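Long-range contact in Serine/threonine-protein kinase Tel1 (Chaetomium thermophilum, PDB 6SKY), which is a protein kinase that probably senses DNA damage, phosphorylating serine or threonine residues of its targets to activate checkpoint signalling: residues Ala1695-Asp1707 with Cys1716-Trp1730. Sequence-based numbering, arbitrary orientation.
Sequences AALRTIVSDAISD and CQESLPEPLLIASNW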
ATOM      1  N   ALA A1695      -5.935 -50.194 -56.114  1.00 45.33           N
ATOM      2  CA  ALA A1695      -6.164 -49.784 -57.494  1.00 45.33           C
ATOM      3  C   ALA A1695      -5.591 -48.398 -57.755  1.00 45.33           C
ATOM      4  O   ALA A1695      -4.908 -48.171 -58.765  1.00 45.33           O
ATOM      5  CB  ALA A1695      -7.658 -49.812 -57.801  1.00 45.33           C
ATOM      6  N   ALA A1696      -5.870 -47.454 -56.853  1.00 43.42           N
ATOM      7  CA  ALA A1696      -5.347 -46.102 -56.998  1.00 43.42           C
ATOM      8  C   ALA A1696      -3.830 -46.098 -57.033  1.00 43.42           C
ATOM      9  O   ALA A1696      -3.220 -45.435 -57.876  1.00 43.42           O
ATOM     10  CB  ALA A1696      -5.857 -45.223 -55.863  1.00 43.42           C
ATOM     11  N   LEU A1697      -3.197 -46.823 -56.115  1.00 46.05           N
ATOM     12  CA  LEU A1697      -1.741 -46.828 -56.079  1.00 46.05           C
ATOM     13  C   LEU A1697      -1.155 -47.465 -57.329  1.00 46.05           C
ATOM     14  O   LEU A1697      -0.123 -47.009 -57.832  1.00 46.05           O
ATOM     15  CB  LEU A1697      -1.243 -47.543 -54.830  1.00 46.05           C
ATOM     16  CG  LEU A1697      -1.371 -46.760 -53.529  1.00 46.05           C
ATOM     17  CD1 LEU A1697      -0.859 -47.583 -52.370  1.00 46.05           C
ATOM     18  CD2 LEU A1697      -0.618 -45.458 -53.630  1.00 46.05           C
ATOM     19  N   ARG A1698      -1.789 -48.518 -57.849  1.00 51.17           N
ATOM     20  CA  ARG A1698      -1.294 -49.124 -59.080  1.00 51.17           C
ATOM     21  C   ARG A1698      -1.356 -48.132 -60.230  1.00 51.17           C
ATOM     22  O   ARG A1698      -0.374 -47.948 -60.957  1.00 51.17           O
ATOM     23  CB  ARG A1698      -2.082 -50.390 -59.410  1.00 51.17           C
ATOM     24  CG  ARG A1698      -1.465 -51.656 -58.849  1.00 51.17           C
ATOM     25  CD  ARG A1698      -2.167 -52.915 -59.326  1.00 51.17           C
ATOM     26  NE  ARG A1698      -3.067 -53.471 -58.326  1.00 51.17           N
ATOM     27  CZ  ARG A1698      -4.388 -53.398 -58.392  1.00 51.17           C
ATOM     28  NH1 ARG A1698      -4.969 -52.796 -59.416  1.00 51.17           N
ATOM     29  NH2 ARG A1698      -5.130 -53.929 -57.436  1.00 51.17           N
ATOM     30  N   THR A1699      -2.498 -47.459 -60.392  1.00 50.31           N
ATOM     31  CA  THR A1699      -2.612 -46.453 -61.445  1.00 50.31           C
ATOM     32  C   THR A1699      -1.543 -45.376 -61.304  1.00 50.31           C
ATOM     33  O   THR A1699      -0.838 -45.057 -62.268  1.00 50.31           O
ATOM     34  CB  THR A1699      -3.995 -45.816 -61.421  1.00 50.31           C
ATOM     35  OG1 THR A1699      -4.985 -46.826 -61.623  1.00 50.31           O
ATOM     36  CG2 THR A1699      -4.110 -44.785 -62.512  1.00 50.31           C
ATOM     37  N   ILE A1700      -1.406 -44.810 -60.104  1.00 50.51           N
ATOM     38  CA  ILE A1700      -0.477 -43.702 -59.901  1.00 50.51           C
ATOM     39  C   ILE A1700       0.949 -44.136 -60.194  1.00 50.51           C
ATOM     40  O   ILE A1700       1.664 -43.486 -60.963  1.00 50.51           O
ATOM     41  CB  ILE A1700      -0.605 -43.144 -58.475  1.00 50.51           C
ATOM     42  CG1 ILE A1700      -1.918 -42.396 -58.310  1.00 50.51           C
ATOM     43  CG2 ILE A1700       0.554 -42.239 -58.159  1.00 50.51           C
ATOM     44  CD1 ILE A1700      -2.220 -42.049 -56.891  1.00 50.51           C
ATOM     45  N   VAL A1701       1.395 -45.235 -59.585  1.00 56.63           N
ATOM     46  CA  VAL A1701       2.795 -45.614 -59.724  1.00 56.63           C
ATOM     47  C   VAL A1701       3.100 -46.046 -61.150  1.00 56.63           C
ATOM     48  O   VAL A1701       4.178 -45.758 -61.677  1.00 56.63           O
ATOM     49  CB  VAL A1701       3.165 -46.705 -58.708  1.00 56.63           C
ATOM     50  CG1 VAL A1701       4.599 -47.136 -58.903  1.00 56.63           C
ATOM     51  CG2 VAL A1701       2.966 -46.193 -57.302  1.00 56.63           C
ATOM     52  N   SER A1702       2.159 -46.719 -61.814  1.00 61.05           N
ATOM     53  CA  SER A1702       2.411 -47.123 -63.190  1.00 61.05           C
ATOM     54  C   SER A1702       2.506 -45.909 -64.105  1.00 61.05           C
ATOM     55  O   SER A1702       3.431 -45.807 -64.920  1.00 61.05           O
ATOM     56  CB  SER A1702       1.319 -48.074 -63.668  1.00 61.05           C
ATOM     57  OG  SER A1702       0.188 -47.353 -64.116  1.00 61.05           O
ATOM     58  N   ASP A1703       1.561 -44.971 -63.981  1.00 64.23           N
ATOM     59  CA  ASP A1703       1.579 -43.788 -64.833  1.00 64.23           C
ATOM     60  C   ASP A1703       2.710 -42.835 -64.485  1.00 64.23           C
ATOM     61  O   ASP A1703       3.024 -41.951 -65.284  1.00 64.23           O
ATOM     62  CB  ASP A1703       0.243 -43.058 -64.746  1.00 64.23           C
ATOM     63  CG  ASP A1703      -0.871 -43.814 -65.428  1.00 64.23           C
ATOM     64  OD1 ASP A1703      -0.957 -45.045 -65.243  1.00 64.23           O
ATOM     65  OD2 ASP A1703      -1.669 -43.175 -66.141  1.00 64.23           O
ATOM     66  N   ALA A1704       3.314 -42.979 -63.312  1.00 68.17           N
ATOM     67  CA  ALA A1704       4.520 -42.226 -63.003  1.00 68.17           C
ATOM     68  C   ALA A1704       5.774 -42.912 -63.512  1.00 68.17           C
ATOM     69  O   ALA A1704       6.747 -42.233 -63.851  1.00 68.17           O
ATOM     70  CB  ALA A1704       4.635 -42.007 -61.493  1.00 68.17           C
ATOM     71  N   ILE A1705       5.778 -44.244 -63.567  1.00 71.21           N
ATOM     72  CA  ILE A1705       6.935 -44.962 -64.092  1.00 71.21           C
ATOM     73  C   ILE A1705       7.013 -44.813 -65.604  1.00 71.21           C
ATOM     74  O   ILE A1705       8.086 -44.555 -66.159  1.00 71.21           O
ATOM     75  CB  ILE A1705       6.886 -46.442 -63.671  1.00 71.21           C
ATOM     76  CG1 ILE A1705       7.394 -46.608 -62.241  1.00 71.21           C
ATOM     77  CG2 ILE A1705       7.706 -47.296 -64.617  1.00 71.21           C
ATOM     78  CD1 ILE A1705       8.850 -46.258 -62.075  1.00 71.21           C
ATOM     79  N   SER A1706       5.885 -44.970 -66.294  1.00 76.48           N
ATOM     80  CA  SER A1706       5.908 -44.908 -67.751  1.00 76.48           C
ATOM     81  C   SER A1706       6.248 -43.505 -68.234  1.00 76.48           C
ATOM     82  O   SER A1706       7.156 -43.321 -69.052  1.00 76.48           O
ATOM     83  CB  SER A1706       4.564 -45.356 -68.322  1.00 76.48           C
ATOM     84  OG  SER A1706       3.614 -44.308 -68.276  1.00 76.48           O
ATOM     85  N   ASP A1707       5.534 -42.502 -67.732  1.00 81.25           N
ATOM     86  CA  ASP A1707       5.695 -41.133 -68.196  1.00 81.25           C
ATOM     87  C   ASP A1707       6.948 -40.460 -67.650  1.00 81.25           C
ATOM     88  O   ASP A1707       7.209 -39.307 -68.003  1.00 81.25           O
ATOM     89  CB  ASP A1707       4.460 -40.313 -67.821  1.00 81.25           C
ATOM     90  CG  ASP A1707       4.168 -39.214 -68.816  1.00 81.25           C
ATOM     91  OD1 ASP A1707       4.894 -39.118 -69.828  1.00 81.25           O
ATOM     92  OD2 ASP A1707       3.210 -38.447 -68.587  1.00 81.25           O
ATOM     93  N   CYS A1716       6.691 -40.946 -54.647  1.00 69.32           N
ATOM     94  CA  CYS A1716       6.358 -42.344 -54.395  1.00 69.32           C
ATOM     95  C   CYS A1716       7.477 -43.057 -53.649  1.00 69.32           C
ATOM     96  O   CYS A1716       7.225 -43.786 -52.686  1.00 69.32           O
ATOM     97  CB  CYS A1716       6.055 -43.062 -55.709  1.00 69.32           C
ATOM     98  SG  CYS A1716       4.556 -42.520 -56.543  1.00 69.32           S
ATOM     99  N   GLN A1717       8.725 -42.860 -54.080  1.00 71.65           N
ATOM    100  CA  GLN A1717       9.845 -43.557 -53.456  1.00 71.65           C
ATOM    101  C   GLN A1717      10.027 -43.188 -51.994  1.00 71.65           C
ATOM    102  O   GLN A1717      10.752 -43.891 -51.283  1.00 71.65           O
ATOM    103  CB  GLN A1717      11.147 -43.271 -54.208  1.00 71.65           C
ATOM    104  CG  GLN A1717      11.107 -43.576 -55.698  1.00 71.65           C
ATOM    105  CD  GLN A1717      11.416 -45.016 -56.031  1.00 71.65           C
ATOM    106  OE1 GLN A1717      11.921 -45.766 -55.198  1.00 71.65           O
ATOM    107  NE2 GLN A1717      11.119 -45.411 -57.260  1.00 71.65           N
ATOM    108  N   GLU A1718       9.397 -42.112 -51.527  1.00 71.08           N
ATOM    109  CA  GLU A1718       9.497 -41.700 -50.138  1.00 71.08           C
ATOM    110  C   GLU A1718       8.190 -41.824 -49.374  1.00 71.08           C
ATOM    111  O   GLU A1718       8.200 -41.705 -48.145  1.00 71.08           O
ATOM    112  CB  GLU A1718      10.004 -40.258 -50.051  1.00 71.08           C
ATOM    113  CG  GLU A1718      11.227 -40.024 -50.905  1.00 71.08           C
ATOM    114  CD  GLU A1718      12.043 -38.842 -50.450  1.00 71.08           C
ATOM    115  OE1 GLU A1718      11.972 -38.499 -49.251  1.00 71.08           O
ATOM    116  OE2 GLU A1718      12.759 -38.261 -51.293  1.00 71.08           O
ATOM    117  N   SER A1719       7.075 -42.055 -50.057  1.00 62.10           N
ATOM    118  CA  SER A1719       5.816 -42.335 -49.384  1.00 62.10           C
ATOM    119  C   SER A1719       5.532 -43.819 -49.231  1.00 62.10           C
ATOM    120  O   SER A1719       4.846 -44.211 -48.284  1.00 62.10           O
ATOM    121  CB  SER A1719       4.658 -41.690 -50.142  1.00 62.10           C
ATOM    122  OG  SER A1719       4.804 -40.286 -50.166  1.00 62.10           O
ATOM    123  N   LEU A1720       6.035 -44.651 -50.130  1.00 64.40           N
ATOM    124  CA  LEU A1720       5.698 -46.058 -50.097  1.00 64.40           C
ATOM    125  C   LEU A1720       6.918 -46.903 -49.761  1.00 64.40           C
ATOM    126  O   LEU A1720       8.025 -46.603 -50.220  1.00 64.40           O
ATOM    127  CB  LEU A1720       5.133 -46.519 -51.444  1.00 64.40           C
ATOM    128  CG  LEU A1720       3.995 -45.705 -52.051  1.00 64.40           C
ATOM    129  CD1 LEU A1720       3.550 -46.340 -53.341  1.00 64.40           C
ATOM    130  CD2 LEU A1720       2.833 -45.583 -51.096  1.00 64.40           C
ATOM    131  N   PRO A1721       6.755 -47.950 -48.961  1.00 66.37           N
ATOM    132  CA  PRO A1721       7.839 -48.920 -48.795  1.00 66.37           C
ATOM    133  C   PRO A1721       8.055 -49.708 -50.075  1.00 66.37           C
ATOM    134  O   PRO A1721       7.211 -49.737 -50.972  1.00 66.37           O
ATOM    135  CB  PRO A1721       7.344 -49.818 -47.659  1.00 66.37           C
ATOM    136  CG  PRO A1721       5.878 -49.632 -47.636  1.00 66.37           C
ATOM    137  CD  PRO A1721       5.622 -48.229 -48.068  1.00 66.37           C
ATOM    138  N   GLU A1722       9.216 -50.353 -50.154  1.00 69.00           N
ATOM    139  CA  GLU A1722       9.595 -51.021 -51.396  1.00 69.00           C
ATOM    140  C   GLU A1722       8.660 -52.154 -51.803  1.00 69.00           C
ATOM    141  O   GLU A1722       8.337 -52.241 -53.002  1.00 69.00           O
ATOM    142  CB  GLU A1722      11.035 -51.529 -51.294  1.00 69.00           C
ATOM    143  CG  GLU A1722      11.547 -52.147 -52.580  1.00 69.00           C
ATOM    144  CD  GLU A1722      12.885 -52.825 -52.398  1.00 69.00           C
ATOM    145  OE1 GLU A1722      13.395 -52.821 -51.258  1.00 69.00           O
ATOM    146  OE2 GLU A1722      13.423 -53.363 -53.389  1.00 69.00           O
ATOM    147  N   PRO A1723       8.210 -53.047 -50.914  1.00 65.69           N
ATOM    148  CA  PRO A1723       7.283 -54.094 -51.372  1.00 65.69           C
ATOM    149  C   PRO A1723       6.001 -53.547 -51.972  1.00 65.69           C
ATOM    150  O   PRO A1723       5.493 -54.113 -52.945  1.00 65.69           O
ATOM    151  CB  PRO A1723       7.019 -54.905 -50.096  1.00 65.69           C
ATOM    152  CG  PRO A1723       7.406 -54.015 -48.985  1.00 65.69           C
ATOM    153  CD  PRO A1723       8.559 -53.234 -49.498  1.00 65.69           C
ATOM    154  N   LEU A1724       5.461 -52.460 -51.425  1.00 61.84           N
ATOM    155  CA  LEU A1724       4.276 -51.853 -52.014  1.00 61.84           C
ATOM    156  C   LEU A1724       4.621 -51.045 -53.253  1.00 61.84           C
ATOM    157  O   LEU A1724       3.779 -50.886 -54.142  1.00 61.84           O
ATOM    158  CB  LEU A1724       3.568 -50.975 -50.983  1.00 61.84           C
ATOM    159  CG  LEU A1724       2.268 -50.295 -51.406  1.00 61.84           C
ATOM    160  CD1 LEU A1724       1.298 -51.296 -51.971  1.00 61.84           C
ATOM    161  CD2 LEU A1724       1.653 -49.574 -50.234  1.00 61.84           C
ATOM    162  N   LEU A1725       5.849 -50.538 -53.335  1.00 65.35           N
ATOM    163  CA  LEU A1725       6.280 -49.820 -54.524  1.00 65.35           C
ATOM    164  C   LEU A1725       6.521 -50.755 -55.698  1.00 65.35           C
ATOM    165  O   LEU A1725       6.529 -50.302 -56.846  1.00 65.35           O
ATOM    166  CB  LEU A1725       7.543 -49.025 -54.214  1.00 65.35           C
ATOM    167  CG  LEU A1725       7.956 -47.951 -55.211  1.00 65.35           C
ATOM    168  CD1 LEU A1725       6.758 -47.134 -55.625  1.00 65.35           C
ATOM    169  CD2 LEU A1725       9.000 -47.064 -54.580  1.00 65.35           C
ATOM    170  N   ILE A1726       6.719 -52.043 -55.435  1.00 63.11           N
ATOM    171  CA  ILE A1726       6.906 -53.005 -56.511  1.00 63.11           C
ATOM    172  C   ILE A1726       5.591 -53.657 -56.927  1.00 63.11           C
ATOM    173  O   ILE A1726       5.389 -53.940 -58.111  1.00 63.11           O
ATOM    174  CB  ILE A1726       7.939 -54.061 -56.092  1.00 63.11           C
ATOM    175  CG1 ILE A1726       9.278 -53.392 -55.795  1.00 63.11           C
ATOM    176  CG2 ILE A1726       8.109 -55.102 -57.172  1.00 63.11           C
ATOM    177  CD1 ILE A1726      10.344 -54.349 -55.348  1.00 63.11           C
ATOM    178  N   ALA A1727       4.683 -53.891 -55.986  1.00 57.55           N
ATOM    179  CA  ALA A1727       3.394 -54.487 -56.301  1.00 57.55           C
ATOM    180  C   ALA A1727       2.424 -53.504 -56.935  1.00 57.55           C
ATOM    181  O   ALA A1727       1.265 -53.860 -57.162  1.00 57.55           O
ATOM    182  CB  ALA A1727       2.772 -55.080 -55.038  1.00 57.55           C
ATOM    183  N   SER A1728       2.861 -52.280 -57.216  1.00 59.03           N
ATOM    184  CA  SER A1728       2.018 -51.259 -57.815  1.00 59.03           C
ATOM    185  C   SER A1728       2.406 -50.970 -59.255  1.00 59.03           C
ATOM    186  O   SER A1728       1.854 -50.054 -59.867  1.00 59.03           O
ATOM    187  CB  SER A1728       2.085 -49.975 -56.992  1.00 59.03           C
ATOM    188  OG  SER A1728       1.911 -50.252 -55.620  1.00 59.03           O
ATOM    189  N   ASN A1729       3.330 -51.737 -59.811  1.00 66.75           N
ATOM    190  CA  ASN A1729       3.895 -51.477 -61.125  1.00 66.75           C
ATOM    191  C   ASN A1729       3.428 -52.562 -62.084  1.00 66.75           C
ATOM    192  O   ASN A1729       3.803 -53.729 -61.939  1.00 66.75           O
ATOM    193  CB  ASN A1729       5.417 -51.430 -61.037  1.00 66.75           C
ATOM    194  CG  ASN A1729       6.058 -50.976 -62.313  1.00 66.75           C
ATOM    195  OD1 ASN A1729       5.382 -50.543 -63.241  1.00 66.75           O
ATOM    196  ND2 ASN A1729       7.376 -51.063 -62.369  1.00 66.75           N
ATOM    197  N   TRP A1730       2.601 -52.181 -63.056  1.00 70.63           N
ATOM    198  CA  TRP A1730       2.245 -53.061 -64.166  1.00 70.63           C
ATOM    199  C   TRP A1730       3.419 -53.077 -65.139  1.00 70.63           C
ATOM    200  O   TRP A1730       3.428 -52.399 -66.166  1.00 70.63           O
ATOM    201  CB  TRP A1730       0.981 -52.581 -64.858  1.00 70.63           C
ATOM    202  CG  TRP A1730      -0.261 -52.664 -64.072  1.00 70.63           C
ATOM    203  CD1 TRP A1730      -0.958 -51.629 -63.546  1.00 70.63           C
ATOM    204  CD2 TRP A1730      -0.994 -53.847 -63.753  1.00 70.63           C
ATOM    205  NE1 TRP A1730      -2.078 -52.088 -62.904  1.00 70.63           N
ATOM    206  CE2 TRP A1730      -2.121 -53.450 -63.018  1.00 70.63           C
ATOM    207  CE3 TRP A1730      -0.802 -55.204 -64.010  1.00 70.63           C
ATOM    208  CZ2 TRP A1730      -3.053 -54.359 -62.541  1.00 70.63           C
ATOM    209  CZ3 TRP A1730      -1.725 -56.100 -63.533  1.00 70.63           C
ATOM    210  CH2 TRP A1730      -2.835 -55.678 -62.806  1.00 70.63           C
TER
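The backbone oxygen of Ser1728 lies against the helix at Arg1698 and Val1701, where its neighbours include carbon atoms of both residues. The CA-H of Arg1698 makes a C-H...O contact with it, with 3.4 Å between Arg1698 CA and Ser1728 O and an angle of 149° at the hydrogen; Arg1698 CG and Val1701 CB also adjoin this oxygen. No conventional hydrogen bond joins 1695-1707 to 1716-1730. The two methyls of Val1701 part toward different portions of 1716-1730. Its CG1, anti to the backbone N (chi1 177°), reaches Leu1725 CD1 at 3.9 Å. Val1701 CG2 passes Leu1720 CD1 at 4.0 Å, the two side chains sliding by in opposite directions, and also touches Cys1716 SG. The arrangement is consistent with the alpha solenoid of this kinase: helices 1687-1706 and 1710-1719 follow one another through a short connection, and the chain then doubles back through helix 1722-1726 and a type I turn, Ile1726 to Asn1729, to lie against the first helix. One turn of helix before Val1701, Leu1697 CD1 meets Leu1724 CD2 at 3.9 Å, the two side chains crossing at about a right angle; Tyr1429 of helix 1429-1441 also packs on Leu1724. Arg1698 crosses the Trp1730 indole at a slant, its CD 3.6 Å from Trp1730 CZ2, with the guanidinium and ring planes 69° apart. Ser1702 CB approaches the edge of the same indole, 4.2 Å from Trp1730 CD1.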